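Local atomic coordinates of response regulator aspartate phosphatase I (Bacillus subtilis subsp. subtilis, PDB entry 4I1A), a protein that dephosphorylates the sporulation phosphotransferase Spo0F and activates gene expression, excision and transfer of the mobile element ICEBs1 by inactivating its repressor ImmR. Residues A[145-150]-A[187-192]; A[179-184]-A[220-225]; A[226-231]-A[262-267]; A[268-273]-A[303-308]. One frame throughout, in Å; residues are numbered along the deposited sequence.

Interaction 1: residues A[145-150]-A[187-192]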
loop_
_atom_site.group_PDB
_atom_site.type_symbol
_atom_site.label_atom_id
_atom_site.label_comp_id
_atom_site.label_asym_id
_atom_site.label_seq_id
_atom_site.Cartn_x
_atom_site.Cartn_y
_atom_site.Cartn_z
ATOM N N PHE A 145 -5.597 16.662 -14.177
ATOM C CA PHE A 145 -4.753 16.006 -15.171
ATOM C C PHE A 145 -3.451 15.464 -14.583
ATOM O O PHE A 145 -3.079 14.314 -14.830
ATOM C CB PHE A 145 -4.430 16.969 -16.320
ATOM C CG PHE A 145 -3.416 16.429 -17.284
ATOM C CD1 PHE A 145 -3.753 15.406 -18.158
ATOM C CD2 PHE A 145 -2.119 16.926 -17.306
ATOM C CE1 PHE A 145 -2.822 14.888 -19.044
ATOM C CE2 PHE A 145 -1.179 16.415 -18.188
ATOM C CZ PHE A 145 -1.533 15.395 -19.062
ATOM N N PHE A 146 -2.753 16.299 -13.822
ATOM C CA PHE A 146 -1.513 15.886 -13.170
ATOM C C PHE A 146 -1.717 14.697 -12.231
ATOM O O PHE A 146 -0.878 13.789 -12.170
ATOM C CB PHE A 146 -0.885 17.056 -12.405
ATOM C CG PHE A 146 -0.387 18.169 -13.291
ATOM C CD1 PHE A 146 0.103 17.899 -14.562
ATOM C CD2 PHE A 146 -0.416 19.485 -12.853
ATOM C CE1 PHE A 146 0.558 18.928 -15.388
ATOM C CE2 PHE A 146 0.037 20.518 -13.669
ATOM C CZ PHE A 146 0.525 20.240 -14.939
ATOM N N PHE A 147 -2.828 14.704 -11.502
ATOM C CA PHE A 147 -3.125 13.614 -10.584
ATOM C C PHE A 147 -3.193 12.287 -11.321
ATOM O O PHE A 147 -2.565 11.310 -10.916
ATOM C CB PHE A 147 -4.435 13.850 -9.834
ATOM C CG PHE A 147 -4.787 12.732 -8.888
ATOM C CD1 PHE A 147 -4.248 12.696 -7.610
ATOM C CD2 PHE A 147 -5.632 11.702 -9.281
ATOM C CE1 PHE A 147 -4.557 11.662 -6.737
ATOM C CE2 PHE A 147 -5.942 10.664 -8.415
ATOM C CZ PHE A 147 -5.405 10.644 -7.141
ATOM N N LYS A 148 -3.954 12.257 -12.409
ATOM C CA LYS A 148 -4.084 11.043 -13.210
ATOM C C LYS A 148 -2.737 10.554 -13.729
ATOM O O LYS A 148 -2.448 9.362 -13.680
ATOM C CB LYS A 148 -5.048 11.279 -14.369
ATOM C CG LYS A 148 -6.450 11.599 -13.903
ATOM C CD LYS A 148 -7.035 10.448 -13.085
ATOM C CE LYS A 148 -8.318 10.878 -12.363
ATOM N NZ LYS A 148 -9.140 9.716 -11.903
ATOM N N VAL A 149 -1.917 11.480 -14.222
ATOM C CA VAL A 149 -0.596 11.131 -14.734
ATOM C C VAL A 149 0.291 10.536 -13.638
ATOM O O VAL A 149 0.974 9.534 -13.866
ATOM C CB VAL A 149 0.110 12.342 -15.402
ATOM C CG1 VAL A 149 1.533 11.985 -15.787
ATOM C CG2 VAL A 149 -0.662 12.796 -16.632
ATOM N N SER A 150 0.276 11.143 -12.451
ATOM C CA SER A 150 1.079 10.629 -11.341
ATOM C C SER A 150 0.649 9.219 -11.017
ATOM O O SER A 150 1.476 8.378 -10.674
ATOM C CB SER A 150 0.962 11.507 -10.095
ATOM O OG SER A 150 -0.288 11.337 -9.461
ATOM N N GLN A 187 -1.421 13.549 -1.664
ATOM C CA GLN A 187 -0.508 13.197 -0.583
ATOM C C GLN A 187 -0.307 11.680 -0.432
ATOM O O GLN A 187 0.796 11.241 -0.120
ATOM C CB GLN A 187 -0.980 13.807 0.742
ATOM C CG GLN A 187 -1.002 15.325 0.770
ATOM C CD GLN A 187 -1.628 15.870 2.050
ATOM O OE1 GLN A 187 -2.496 15.230 2.650
ATOM N NE2 GLN A 187 -1.179 17.044 2.479
ATOM N N PHE A 188 -1.355 10.882 -0.652
ATOM C CA PHE A 188 -1.202 9.423 -0.603
ATOM C C PHE A 188 -0.246 8.968 -1.686
ATOM O O PHE A 188 0.563 8.075 -1.464
ATOM C CB PHE A 188 -2.542 8.668 -0.768
ATOM C CG PHE A 188 -3.406 8.638 0.474
ATOM C CD1 PHE A 188 -3.076 9.378 1.601
ATOM C CD2 PHE A 188 -4.565 7.876 0.504
ATOM C CE1 PHE A 188 -3.888 9.364 2.749
ATOM C CE2 PHE A 188 -5.386 7.852 1.644
ATOM C CZ PHE A 188 -5.045 8.598 2.771
ATOM N N ILE A 189 -0.354 9.563 -2.870
ATOM C CA ILE A 189 0.535 9.191 -3.969
ATOM C C ILE A 189 1.981 9.528 -3.598
ATOM O O ILE A 189 2.880 8.701 -3.770
ATOM C CB ILE A 189 0.160 9.895 -5.294
ATOM C CG1 ILE A 189 -1.305 9.640 -5.646
ATOM C CG2 ILE A 189 1.055 9.422 -6.432
ATOM C CD1 ILE A 189 -1.594 8.208 -6.001
ATOM N N VAL A 190 2.195 10.742 -3.092
ATOM C CA VAL A 190 3.526 11.169 -2.686
ATOM C C VAL A 190 4.096 10.171 -1.690
ATOM O O VAL A 190 5.184 9.624 -1.893
ATOM C CB VAL A 190 3.519 12.591 -2.074
ATOM C CG1 VAL A 190 4.868 12.898 -1.433
ATOM C CG2 VAL A 190 3.189 13.637 -3.149
ATOM N N ALA A 191 3.326 9.916 -0.638
ATOM C CA ALA A 191 3.714 8.993 0.431
ATOM C C ALA A 191 3.882 7.542 -0.032
ATOM O O ALA A 191 4.780 6.849 0.440
ATOM C CB ALA A 191 2.724 9.062 1.549
ATOM N N GLY A 192 3.016 7.080 -0.938
ATOM C CA GLY A 192 3.166 5.763 -1.548
ATOM C C GLY A 192 4.483 5.654 -2.312
ATOM O O GLY A 192 5.183 4.643 -2.237
#
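Ile189 meets Phe147 and Ser150 with two different branches, and its first torsion sets which goes where: at chi1 -55° CG1 stands beside the backbone N while CG2 lies anti to it. CG1 is thereby directed at Phe147 and CG2 at Ser150. Phe147 answers with CG anti to its own backbone N (chi1 179°), which swings the ring across to the neighbouring helix although the side chain does not set out in that direction. Its CE1 reaches Ile189 CG1 at 4.0 Å, the two side chains crossing at about a right angle. Phenylalanine suits this place because the length of its side chain brings the distal CE1 to the isoleucine.

Ser150 sits where the helices come closer, with its CA 7.5 Å from that of Ile189. Its OG touches Ile189 CG2 at 3.8 Å, yet the hydroxyl is committed to its own helix: OG donates to Phe147 O at 2.7 Å, tilted 21° from the carbonyl plane. The bond turns the small polar group back on its helix, and serine leaves room for the methyl opposite. Ser162 of helix 159-173 completes the surroundings, hydrogen-bonding through OG to Ser150 O and packing on Ile189. The contact thus joins helices 139-155 and 180-196 beside the helix lying between them in sequence.

Since the one polar side chain at the interface has its proton engaged internally, attraction between these two segments rests on van der Waals contact, which implies that complementary shape sets their fit.

Interaction 2: residues A[179-184]-A[220-225]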
loop_
_atom_site.group_PDB
_atom_site.type_symbol
_atom_site.label_atom_id
_atom_site.label_comp_id
_atom_site.label_asym_id
_atom_site.label_seq_id
_atom_site.Cartn_x
_atom_site.Cartn_y
_atom_site.Cartn_z
ATOM N N TYR A 179 -11.382 21.206 -2.109
ATOM C CA TYR A 179 -10.816 20.005 -2.709
ATOM C C TYR A 179 -9.978 19.140 -1.760
ATOM O O TYR A 179 -9.046 18.466 -2.195
ATOM C CB TYR A 179 -10.042 20.359 -3.985
ATOM C CG TYR A 179 -10.943 20.840 -5.100
ATOM C CD1 TYR A 179 -11.533 19.939 -5.982
ATOM C CD2 TYR A 179 -11.226 22.194 -5.259
ATOM C CE1 TYR A 179 -12.370 20.379 -7.000
ATOM C CE2 TYR A 179 -12.055 22.641 -6.272
ATOM C CZ TYR A 179 -12.624 21.731 -7.138
ATOM O OH TYR A 179 -13.451 22.172 -8.145
ATOM N N ALA A 180 -10.339 19.149 -0.477
ATOM C CA ALA A 180 -9.679 18.331 0.545
ATOM C C ALA A 180 -9.401 16.885 0.098
ATOM O O ALA A 180 -8.277 16.403 0.212
ATOM C CB ALA A 180 -10.493 18.345 1.845
ATOM N N VAL A 181 -10.428 16.215 -0.420
ATOM C CA VAL A 181 -10.312 14.850 -0.925
ATOM C C VAL A 181 -9.176 14.691 -1.935
ATOM O O VAL A 181 -8.356 13.771 -1.825
ATOM C CB VAL A 181 -11.636 14.374 -1.566
ATOM C CG1 VAL A 181 -11.455 13.019 -2.242
ATOM C CG2 VAL A 181 -12.738 14.306 -0.517
ATOM N N GLN A 182 -9.126 15.585 -2.920
ATOM C CA GLN A 182 -8.082 15.523 -3.941
ATOM C C GLN A 182 -6.709 15.765 -3.323
ATOM O O GLN A 182 -5.719 15.132 -3.704
ATOM C CB GLN A 182 -8.350 16.524 -5.072
ATOM C CG GLN A 182 -9.538 16.172 -5.956
ATOM C CD GLN A 182 -10.866 16.568 -5.336
ATOM O OE1 GLN A 182 -10.911 17.308 -4.349
ATOM N NE2 GLN A 182 -11.955 16.078 -5.914
ATOM N N THR A 183 -6.667 16.680 -2.360
ATOM C CA THR A 183 -5.439 16.994 -1.637
ATOM C C THR A 183 -4.901 15.779 -0.894
ATOM O O THR A 183 -3.727 15.425 -1.040
ATOM C CB THR A 183 -5.654 18.152 -0.651
ATOM O OG1 THR A 183 -5.794 19.368 -1.388
ATOM C CG2 THR A 183 -4.475 18.280 0.296
ATOM N N VAL A 184 -5.768 15.136 -0.114
ATOM C CA VAL A 184 -5.398 13.928 0.618
ATOM C C VAL A 184 -4.887 12.836 -0.319
ATOM O O VAL A 184 -3.853 12.216 -0.056
ATOM C CB VAL A 184 -6.580 13.375 1.430
ATOM C CG1 VAL A 184 -6.250 11.985 1.969
ATOM C CG2 VAL A 184 -6.934 14.319 2.561
ATOM N N GLU A 220 -14.680 10.504 6.817
ATOM C CA GLU A 220 -14.495 9.353 7.692
ATOM C C GLU A 220 -13.553 8.293 7.116
ATOM O O GLU A 220 -12.664 7.789 7.812
ATOM C CB GLU A 220 -15.849 8.725 8.017
ATOM C CG GLU A 220 -15.805 7.661 9.107
ATOM C CD GLU A 220 -15.935 8.238 10.512
ATOM O OE1 GLU A 220 -15.374 9.325 10.769
ATOM O OE2 GLU A 220 -16.603 7.603 11.359
ATOM N N HIS A 221 -13.747 7.958 5.847
ATOM C CA HIS A 221 -12.934 6.925 5.224
ATOM C C HIS A 221 -11.479 7.359 5.049
ATOM O O HIS A 221 -10.561 6.541 5.172
ATOM C CB HIS A 221 -13.520 6.485 3.882
ATOM C CG HIS A 221 -12.913 5.224 3.364
ATOM N ND1 HIS A 221 -12.178 5.170 2.193
ATOM C CD2 HIS A 221 -12.900 3.968 3.867
ATOM C CE1 HIS A 221 -11.758 3.938 1.998
ATOM N NE2 HIS A 221 -12.180 3.185 2.998
ATOM N N LEU A 222 -11.273 8.643 4.762
ATOM C CA LEU A 222 -9.925 9.184 4.640
ATOM C C LEU A 222 -9.214 9.237 5.991
ATOM O O LEU A 222 -7.986 9.154 6.054
ATOM C CB LEU A 222 -9.963 10.559 3.989
ATOM C CG LEU A 222 -10.304 10.505 2.501
ATOM C CD1 LEU A 222 -10.128 11.863 1.851
ATOM C CD2 LEU A 222 -9.454 9.452 1.807
ATOM N N ILE A 223 -9.986 9.366 7.068
ATOM C CA ILE A 223 -9.428 9.337 8.416
ATOM C C ILE A 223 -8.886 7.941 8.720
ATOM O O ILE A 223 -7.760 7.781 9.208
ATOM C CB ILE A 223 -10.485 9.734 9.474
ATOM C CG1 ILE A 223 -10.726 11.243 9.445
ATOM C CG2 ILE A 223 -10.058 9.298 10.871
ATOM C CD1 ILE A 223 -11.851 11.727 10.398
ATOM N N ALA A 224 -9.684 6.926 8.410
ATOM C CA ALA A 224 -9.248 5.545 8.606
ATOM C C ALA A 224 -8.099 5.188 7.677
ATOM O O ALA A 224 -7.191 4.451 8.056
ATOM C CB ALA A 224 -10.401 4.588 8.402
ATOM N N MET A 225 -8.137 5.702 6.455
ATOM C CA MET A 225 -7.064 5.410 5.513
ATOM C C MET A 225 -5.740 6.009 5.978
ATOM O O MET A 225 -4.702 5.358 5.902
ATOM C CB MET A 225 -7.429 5.858 4.098
ATOM C CG MET A 225 -8.404 4.923 3.407
ATOM S SD MET A 225 -8.627 5.310 1.660
ATOM C CE MET A 225 -7.034 4.829 0.992
#
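Leu222 reaches across to Val184 and Val181, and its course from backbone to tip accounts for the whole contact. CB points at helix 180-196 but stays back from it. CG, placed beside the backbone N and anti to the carbonyl carbon (chi1 -71°), comes within 4.3 Å of Val184 CG1. The branch then splits the work. CD2 touches Val184 CG1 at 4.1 Å. CD1, carried onward by chi2 of -172°, goes deeper, meeting Val184 CB and Val184 CG1 at 3.9 Å each and Val184 CG2 at 4.1 Å, so that this methyl rests on the fork of the valine. The same CD1 also lies 4.1 Å from Val181 CA and 4.3 Å from Val181 CG2, one helical turn earlier.

Leu222 and Val184 run alongside one another, pointing opposite ways. The valine, branched at CB, gives a broad and rather stiff surface close to its helix, while leucine supplies the reach needed to span helices whose nearest CA atoms, those of Val184 and Leu222, are 7.7 Å apart. Val181 is partly exposed, whereas Val184 and Leu222 are buried. Val184 also packs on Ile213 and Ser214 of helix 200-215, and Leu222 O accepts a hydrogen bond from Ser226 OG.

Helices 180-196 and 220-236 are thus joined by aliphatic packing, with helix 200-215 between them in sequence and against them in space. Such contact between every second helix, with the intervening helix packed against both, is typical of the tetratricopeptide repeat superhelix.

Interaction 3: residues A[226-231]-A[262-267]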
loop_
_atom_site.group_PDB
_atom_site.type_symbol
_atom_site.label_atom_id
_atom_site.label_comp_id
_atom_site.label_asym_id
_atom_site.label_seq_id
_atom_site.Cartn_x
_atom_site.Cartn_y
_atom_site.Cartn_z
ATOM N N SER A 226 -5.789 7.230 6.502
ATOM C CA SER A 226 -4.601 7.853 7.070
ATOM C C SER A 226 -4.085 7.070 8.276
ATOM O O SER A 226 -2.900 6.756 8.354
ATOM C CB SER A 226 -4.885 9.295 7.480
ATOM O OG SER A 226 -5.290 10.067 6.372
ATOM N N HIS A 227 -4.973 6.768 9.217
ATOM C CA HIS A 227 -4.596 5.960 10.380
ATOM C C HIS A 227 -3.901 4.667 9.971
ATOM O O HIS A 227 -2.833 4.336 10.483
ATOM C CB HIS A 227 -5.820 5.631 11.236
ATOM C CG HIS A 227 -6.251 6.747 12.138
ATOM N ND1 HIS A 227 -5.356 7.493 12.877
ATOM C CD2 HIS A 227 -7.476 7.236 12.426
ATOM C CE1 HIS A 227 -6.013 8.397 13.574
ATOM N NE2 HIS A 227 -7.307 8.264 13.321
ATOM N N MET A 228 -4.510 3.944 9.036
ATOM C CA MET A 228 -3.957 2.680 8.567
ATOM C C MET A 228 -2.547 2.873 8.007
ATOM O O MET A 228 -1.612 2.152 8.363
ATOM C CB MET A 228 -4.875 2.060 7.506
ATOM C CG MET A 228 -4.438 0.670 7.015
ATOM S SD MET A 228 -5.377 0.095 5.574
ATOM C CE MET A 228 -4.832 1.228 4.309
ATOM N N ASN A 229 -2.394 3.856 7.131
ATOM C CA ASN A 229 -1.109 4.087 6.486
ATOM C C ASN A 229 -0.054 4.604 7.462
ATOM O O ASN A 229 1.121 4.251 7.361
ATOM C CB ASN A 229 -1.285 5.033 5.315
ATOM C CG ASN A 229 -1.898 4.354 4.122
ATOM O OD1 ASN A 229 -1.476 3.262 3.744
ATOM N ND2 ASN A 229 -2.902 4.988 3.520
ATOM N N ILE A 230 -0.489 5.427 8.415
ATOM C CA ILE A 230 0.365 5.849 9.515
ATOM C C ILE A 230 0.866 4.644 10.296
ATOM O O ILE A 230 2.066 4.518 10.543
ATOM C CB ILE A 230 -0.354 6.849 10.444
ATOM C CG1 ILE A 230 -0.441 8.221 9.757
ATOM C CG2 ILE A 230 0.400 7.009 11.740
ATOM C CD1 ILE A 230 -1.374 9.197 10.454
ATOM N N GLY A 231 -0.057 3.754 10.665
ATOM C CA GLY A 231 0.286 2.531 11.369
ATOM C C GLY A 231 1.264 1.676 10.577
ATOM O O GLY A 231 2.183 1.089 11.146
ATOM N N LEU A 262 -10.380 -3.573 5.861
ATOM C CA LEU A 262 -10.522 -4.189 7.172
ATOM C C LEU A 262 -9.539 -5.345 7.321
ATOM O O LEU A 262 -8.875 -5.482 8.342
ATOM C CB LEU A 262 -11.952 -4.686 7.351
ATOM C CG LEU A 262 -12.314 -5.370 8.663
ATOM C CD1 LEU A 262 -11.813 -4.550 9.824
ATOM C CD2 LEU A 262 -13.833 -5.535 8.758
ATOM N N THR A 263 -9.427 -6.164 6.282
ATOM C CA THR A 263 -8.590 -7.356 6.357
ATOM C C THR A 263 -7.105 -7.008 6.508
ATOM O O THR A 263 -6.390 -7.589 7.331
ATOM C CB THR A 263 -8.803 -8.264 5.125
ATOM O OG1 THR A 263 -10.196 -8.609 5.019
ATOM C CG2 THR A 263 -7.984 -9.525 5.267
ATOM N N LYS A 264 -6.656 -6.049 5.706
ATOM C CA LYS A 264 -5.264 -5.626 5.678
ATOM C C LYS A 264 -4.856 -4.972 7.006
ATOM O O LYS A 264 -3.750 -5.171 7.506
ATOM C CB LYS A 264 -5.071 -4.662 4.503
ATOM C CG LYS A 264 -3.835 -3.798 4.579
ATOM C CD LYS A 264 -3.579 -3.071 3.270
ATOM C CE LYS A 264 -2.167 -2.473 3.254
ATOM N NZ LYS A 264 -1.901 -1.572 2.092
ATOM N N THR A 265 -5.769 -4.191 7.567
ATOM C CA THR A 265 -5.584 -3.569 8.869
ATOM C C THR A 265 -5.475 -4.619 9.991
ATOM O O THR A 265 -4.650 -4.484 10.893
ATOM C CB THR A 265 -6.771 -2.619 9.160
ATOM O OG1 THR A 265 -6.875 -1.666 8.100
ATOM C CG2 THR A 265 -6.620 -1.888 10.496
ATOM N N LEU A 266 -6.314 -5.653 9.949
ATOM C CA LEU A 266 -6.243 -6.708 10.965
ATOM C C LEU A 266 -4.969 -7.511 10.786
ATOM O O LEU A 266 -4.352 -7.969 11.752
ATOM C CB LEU A 266 -7.467 -7.635 10.906
ATOM C CG LEU A 266 -8.740 -7.058 11.528
ATOM C CD1 LEU A 266 -9.975 -7.755 10.963
ATOM C CD2 LEU A 266 -8.689 -7.156 13.067
ATOM N N PHE A 267 -4.566 -7.675 9.539
ATOM C CA PHE A 267 -3.353 -8.413 9.266
ATOM C C PHE A 267 -2.156 -7.688 9.870
ATOM O O PHE A 267 -1.370 -8.280 10.627
ATOM C CB PHE A 267 -3.167 -8.629 7.761
ATOM C CG PHE A 267 -1.850 -9.256 7.415
ATOM C CD1 PHE A 267 -1.708 -10.637 7.426
ATOM C CD2 PHE A 267 -0.735 -8.466 7.127
ATOM C CE1 PHE A 267 -0.489 -11.228 7.134
ATOM C CE2 PHE A 267 0.493 -9.051 6.838
ATOM C CZ PHE A 267 0.615 -10.434 6.838
#
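Met228 and Thr265 make the closest approach here, a contact of thioether with hydroxyl. Met228 SD lies 3.4 Å from Thr265 OG1, and Met228 CG lies 3.5 Å from the same oxygen, so the threonine hydroxyl rests alongside the CG-SD bond. The methionine chain leaves its helix with CG anti to the backbone N (chi1 -176°). Being unbranched, it can extend through chi2 to the hydroxyl and then bend at chi3, which turns CE away from the threonine. The two side chains cross obliquely. Compact threonine suits the spot where the helices are near, the CA atoms of Met228 and Thr265 being 6.5 Å apart.

The contact joins helix 220-236 to helix 261-275, two helices that are next but one to each other in the tetratricopeptide repeat array, with helix 240-257 between them in sequence; Phe254 of that helix also touches Thr265.

The apolar share falls to Lys264, whose CG is 4.3 Å from Met228 SD. Lysine fits this border because its methylene chain can lie against sulfur: extended through all its torsions, it runs along the Met228 side and keeps its ammonium group at the partly exposed margin.

Polar demands are met within the helix. Thr265 OG1 is hydrogen-bonded to Phe261 O one turn earlier, a common arrangement that lets a threonine be buried in a helix and turn its oxygen toward a weakly polar neighbour such as the methionine sulfur.

Interaction 4: residues A[268-273]-A[303-308]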
loop_
_atom_site.group_PDB
_atom_site.type_symbol
_atom_site.label_atom_id
_atom_site.label_comp_id
_atom_site.label_asym_id
_atom_site.label_seq_id
_atom_site.Cartn_x
_atom_site.Cartn_y
_atom_site.Cartn_z
ATOM N N THR A 268 -2.034 -6.408 9.534
ATOM C CA THR A 268 -0.934 -5.565 10.005
ATOM C C THR A 268 -0.930 -5.481 11.530
ATOM O O THR A 268 0.121 -5.549 12.169
ATOM C CB THR A 268 -1.024 -4.146 9.385
ATOM O OG1 THR A 268 -1.252 -4.267 7.975
ATOM C CG2 THR A 268 0.270 -3.330 9.626
ATOM N N LEU A 269 -2.119 -5.352 12.109
ATOM C CA LEU A 269 -2.273 -5.327 13.556
ATOM C C LEU A 269 -1.767 -6.633 14.172
ATOM O O LEU A 269 -1.007 -6.616 15.143
ATOM C CB LEU A 269 -3.742 -5.090 13.916
ATOM C CG LEU A 269 -4.120 -4.751 15.360
ATOM C CD1 LEU A 269 -3.195 -3.701 15.956
ATOM C CD2 LEU A 269 -5.557 -4.264 15.409
ATOM N N THR A 270 -2.175 -7.759 13.592
ATOM C CA THR A 270 -1.760 -9.067 14.081
ATOM C C THR A 270 -0.245 -9.172 14.069
ATOM O O THR A 270 0.386 -9.592 15.049
ATOM C CB THR A 270 -2.311 -10.212 13.194
ATOM O OG1 THR A 270 -3.741 -10.142 13.134
ATOM C CG2 THR A 270 -1.885 -11.571 13.739
ATOM N N TYR A 271 0.337 -8.799 12.937
ATOM C CA TYR A 271 1.775 -8.916 12.766
ATOM C C TYR A 271 2.531 -8.025 13.758
ATOM O O TYR A 271 3.479 -8.475 14.410
ATOM C CB TYR A 271 2.159 -8.586 11.325
ATOM C CG TYR A 271 3.484 -9.162 10.908
ATOM C CD1 TYR A 271 4.226 -9.960 11.779
ATOM C CD2 TYR A 271 3.998 -8.909 9.647
ATOM C CE1 TYR A 271 5.447 -10.486 11.393
ATOM C CE2 TYR A 271 5.205 -9.426 9.252
ATOM C CZ TYR A 271 5.927 -10.213 10.125
ATOM O OH TYR A 271 7.132 -10.716 9.712
ATOM N N VAL A 272 2.098 -6.769 13.870
ATOM C CA VAL A 272 2.701 -5.820 14.801
ATOM C C VAL A 272 2.740 -6.358 16.239
ATOM O O VAL A 272 3.755 -6.244 16.934
ATOM C CB VAL A 272 1.982 -4.447 14.738
ATOM C CG1 VAL A 272 2.214 -3.635 16.002
ATOM C CG2 VAL A 272 2.434 -3.683 13.514
ATOM N N GLU A 273 1.642 -6.960 16.673
ATOM C CA GLU A 273 1.552 -7.480 18.035
ATOM C C GLU A 273 2.431 -8.712 18.233
ATOM O O GLU A 273 3.014 -8.910 19.302
ATOM C CB GLU A 273 0.097 -7.793 18.394
ATOM C CG GLU A 273 -0.786 -6.552 18.544
ATOM C CD GLU A 273 -0.352 -5.672 19.706
ATOM O OE1 GLU A 273 0.088 -6.226 20.731
ATOM O OE2 GLU A 273 -0.443 -4.427 19.605
ATOM N N ALA A 303 -3.611 -16.426 2.333
ATOM C CA ALA A 303 -2.238 -16.914 2.245
ATOM C C ALA A 303 -1.315 -16.145 3.199
ATOM O O ALA A 303 -0.426 -16.722 3.841
ATOM C CB ALA A 303 -1.730 -16.831 0.808
ATOM N N LYS A 304 -1.533 -14.843 3.314
ATOM C CA LYS A 304 -0.695 -14.059 4.203
ATOM C C LYS A 304 -0.900 -14.410 5.681
ATOM O O LYS A 304 0.076 -14.523 6.429
ATOM C CB LYS A 304 -0.857 -12.556 3.929
ATOM C CG LYS A 304 -0.204 -12.121 2.610
ATOM C CD LYS A 304 -0.607 -10.709 2.194
ATOM C CE LYS A 304 0.241 -10.260 0.998
ATOM N NZ LYS A 304 -0.284 -9.043 0.326
ATOM N N PHE A 305 -2.154 -14.582 6.106
ATOM C CA PHE A 305 -2.413 -15.077 7.470
ATOM C C PHE A 305 -1.763 -16.441 7.724
ATOM O O PHE A 305 -1.238 -16.689 8.810
ATOM C CB PHE A 305 -3.908 -15.100 7.801
ATOM C CG PHE A 305 -4.451 -13.758 8.198
ATOM C CD1 PHE A 305 -4.104 -13.189 9.421
ATOM C CD2 PHE A 305 -5.275 -13.039 7.338
ATOM C CE1 PHE A 305 -4.588 -11.931 9.787
ATOM C CE2 PHE A 305 -5.764 -11.783 7.702
ATOM C CZ PHE A 305 -5.426 -11.234 8.927
ATOM N N LYS A 306 -1.729 -17.290 6.699
ATOM C CA LYS A 306 -1.040 -18.582 6.809
ATOM C C LYS A 306 0.461 -18.458 7.102
ATOM O O LYS A 306 1.046 -19.336 7.748
ATOM C CB LYS A 306 -1.285 -19.471 5.580
ATOM C CG LYS A 306 -2.753 -19.842 5.354
ATOM C CD LYS A 306 -3.473 -20.200 6.668
ATOM C CE LYS A 306 -4.997 -19.962 6.590
ATOM N NZ LYS A 306 -5.367 -18.521 6.327
ATOM N N ILE A 307 1.081 -17.377 6.637
ATOM C CA ILE A 307 2.486 -17.120 6.951
ATOM C C ILE A 307 2.645 -16.776 8.434
ATOM O O ILE A 307 3.512 -17.326 9.121
ATOM C CB ILE A 307 3.089 -15.971 6.101
ATOM C CG1 ILE A 307 3.141 -16.364 4.618
ATOM C CG2 ILE A 307 4.500 -15.600 6.613
ATOM C CD1 ILE A 307 3.497 -15.176 3.694
ATOM N N LEU A 308 1.792 -15.882 8.931
ATOM C CA LEU A 308 1.786 -15.553 10.351
ATOM C C LEU A 308 1.518 -16.811 11.191
ATOM O O LEU A 308 2.179 -17.051 12.204
ATOM C CB LEU A 308 0.724 -14.490 10.640
ATOM C CG LEU A 308 0.928 -13.104 10.022
ATOM C CD1 LEU A 308 -0.033 -12.128 10.665
ATOM C CD2 LEU A 308 2.399 -12.594 10.120
#
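Leu308 forms the tight part of this contact by dividing its two methyls between Tyr271 and Thr270. Its CG stands beside its backbone N (chi1 -65°), which aims the fork at both residues. CD2 sits over one face of the Tyr271 ring, 3.7 Å from the centroid and 17° off the ring normal, a CH-pi contact. It lies somewhat toward the rim, only 3.6 Å from Tyr271 CD1. The other methyl, CD1, meets Thr270 CG2 at 3.6 Å. Leucine suits this position because its fork serves both neighbours at once, and tyrosine offers a flat surface on which a methyl can settle.

Phe305 makes the looser part. Its CE1 approaches Thr270 OG1 at 3.9 Å, the oxygen lying at the ring edge, near its plane. That hydroxyl already has a partner in its own helix, Leu266 O. Even this looser side is closed to solvent, since all four residues are buried, and Phe305 also meets Phe267 edge-to-face.

The two segments run almost parallel, at 12° with axes 10.9 Å apart. Helix 279-295, which separates helices 261-275 and 299-313 in sequence, packs on Thr270 through Tyr285 and Phe286, while Glu343 of helix 334-351 touches Tyr271.

In the fold
The four contacts follow one another along an all-helical array, each joining a helix to the next but one. Shared helices link them: 180-196 serves interactions 1 and 2, 220-236 interactions 2 and 3, and 261-275 interactions 3 and 4. Interactions 1 and 2 also touch directly, as do 3 and 4, whereas 2 and 3 merely adjoin along helix 220-236. Neighbouring centres lie about 12 to 15 Å apart; interactions 1 and 4 are about 29 Å apart, on opposite sides of the chain's centre. Segments alternate in sequence for interactions 1 and 2; the later contacts follow in series. In such a repeat domain, small shifts at successive contacts could add up, consistent with the expansion described for Rap proteins.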